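Local coordinates for UPF0311 protein RPA1785 (Rhodopseudomonas palustris, PDB 3C5O), which is of unknown function but belongs to the UPF0311 (DUF3237) family and folds into an antiparallel beta-barrel, at residues T9-V12 and F13-T16. Residues are numbered along the deposited sequence; the frame is centred on the assembly and turned at random.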
loop_
_atom_site.group_PDB
_atom_site.type_symbol
_atom_site.label_atom_id
_atom_site.label_comp_id
_atom_site.label_asym_id
_atom_site.label_seq_id
_atom_site.Cartn_x
_atom_site.Cartn_y
_atom_site.Cartn_z
ATOM N N THR B 9 12.104 -14.524 -18.959
ATOM C CA THR B 9 12.242 -14.798 -17.539
ATOM C C THR B 9 13.216 -15.945 -17.369
ATOM O O THR B 9 13.556 -16.611 -18.333
ATOM C CB THR B 9 10.895 -15.165 -16.843
ATOM O OG1 THR B 9 10.428 -16.433 -17.316
ATOM C CG2 THR B 9 9.854 -14.098 -17.078
ATOM N N LYS B 10 13.665 -16.158 -16.140
ATOM C CA LYS B 10 14.576 -17.240 -15.804
ATOM C C LYS B 10 14.245 -17.705 -14.383
ATOM O O LYS B 10 14.186 -16.898 -13.460
ATOM C CB LYS B 10 16.028 -16.745 -15.911
ATOM C CG LYS B 10 17.048 -17.520 -15.097
ATOM C CD LYS B 10 18.395 -16.804 -15.069
ATOM C CE LYS B 10 19.239 -17.254 -13.892
ATOM N NZ LYS B 10 20.224 -16.178 -13.549
ATOM N N TYR B 11 14.027 -19.002 -14.214
ATOM C CA TYR B 11 13.774 -19.569 -12.899
ATOM C C TYR B 11 14.996 -19.382 -12.035
ATOM O O TYR B 11 16.111 -19.690 -12.467
ATOM C CB TYR B 11 13.432 -21.057 -13.003
ATOM C CG TYR B 11 13.491 -21.763 -11.668
ATOM C CD1 TYR B 11 12.452 -21.635 -10.755
ATOM C CD2 TYR B 11 14.598 -22.541 -11.319
ATOM C CE1 TYR B 11 12.495 -22.260 -9.521
ATOM C CE2 TYR B 11 14.668 -23.163 -10.083
ATOM C CZ TYR B 11 13.608 -23.017 -9.189
ATOM O OH TYR B 11 13.662 -23.645 -7.966
ATOM N N VAL B 12 14.811 -18.864 -10.823
ATOM C CA VAL B 12 15.948 -18.654 -9.934
ATOM C C VAL B 12 15.891 -19.496 -8.653
ATOM O O VAL B 12 16.893 -20.063 -8.254
ATOM C CB VAL B 12 16.209 -17.141 -9.598
ATOM C CG1 VAL B 12 16.800 -16.421 -10.790
ATOM C CG2 VAL B 12 14.931 -16.443 -9.123
ATOM N N PHE B 13 14.748 -19.566 -7.985
ATOM C CA PHE B 13 14.698 -20.381 -6.764
ATOM C C PHE B 13 13.297 -20.679 -6.345
ATOM O O PHE B 13 12.358 -20.060 -6.842
ATOM C CB PHE B 13 15.501 -19.741 -5.593
ATOM C CG PHE B 13 15.135 -18.306 -5.289
ATOM C CD1 PHE B 13 15.913 -17.260 -5.786
ATOM C CD2 PHE B 13 14.036 -18.003 -4.489
ATOM C CE1 PHE B 13 15.587 -15.954 -5.515
ATOM C CE2 PHE B 13 13.705 -16.679 -4.203
ATOM C CZ PHE B 13 14.484 -15.656 -4.717
ATOM N N THR B 14 13.161 -21.628 -5.422
ATOM C CA THR B 14 11.864 -22.009 -4.869
ATOM C C THR B 14 11.775 -21.684 -3.366
ATOM O O THR B 14 12.710 -21.969 -2.599
ATOM C CB THR B 14 11.563 -23.484 -5.153
ATOM O OG1 THR B 14 11.578 -23.694 -6.570
ATOM C CG2 THR B 14 10.190 -23.883 -4.624
ATOM N N ILE B 15 10.674 -21.019 -2.986
ATOM C CA ILE B 15 10.298 -20.781 -1.578
ATOM C C ILE B 15 9.181 -21.743 -1.197
ATOM O O ILE B 15 8.118 -21.765 -1.843
ATOM C CB ILE B 15 9.744 -19.341 -1.331
ATOM C CG1 ILE B 15 10.781 -18.270 -1.707
ATOM C CG2 ILE B 15 9.306 -19.169 0.130
ATOM C CD1 ILE B 15 10.221 -16.840 -1.639
ATOM N N THR B 16 9.428 -22.544 -0.169
ATOM C CA THR B 16 8.427 -23.433 0.374
ATOM C C THR B 16 8.003 -22.861 1.723
ATOM O O THR B 16 8.793 -22.852 2.654
ATOM C CB THR B 16 8.999 -24.851 0.557
ATOM O OG1 THR B 16 9.412 -25.367 -0.711
ATOM C CG2 THR B 16 7.972 -25.797 1.153
#
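One face of the Tyr11 ring lies over the backbone of the strand, with Phe13 N 3.8 Å from the ring plane and offset toward the rim, while at the edge, close to that plane, sits Thr14 OG1. The second flat group, the Phe13 ring, is met obliquely by a branch of Val12, CG2 lying 3.6 Å from CD1 of Phe13. The phenol reaches forward along its own strand because CG of Tyr11 is anti to the backbone N (chi1 166°), which lays the ring over the Val12-Phe13 peptide. Its hydroxyl then ends beside the threonine, Tyr11 OH standing 2.5 Å from Thr14 OG1 in a short hydrogen bond. Asp150 OD1 of strand 146-154 is a second partner of Thr14 OG1, and the threonine hydroxyl thus links the tyrosine to the neighbouring strand.

A regular strand would put Tyr11 and Thr14 on different faces; here Val12 and Phe13 both sit opposite Val151 in a classic beta bulge, and the extra residue brings Tyr11 and Thr14 to one side. The same irregularity, in the first strand of the eight-stranded barrel, leaves Val12 and Phe13 side by side and pointing the same way. A leucine in place of Tyr11 would probably leave Thr14 OG1 without its phenol partner and the peptide nitrogen of Phe13 less well covered. The buried Phe13 also packs against Val43, Ile48, Trp130 and Leu131, whereas Tyr11 also packs on Pro5 of a second subunit.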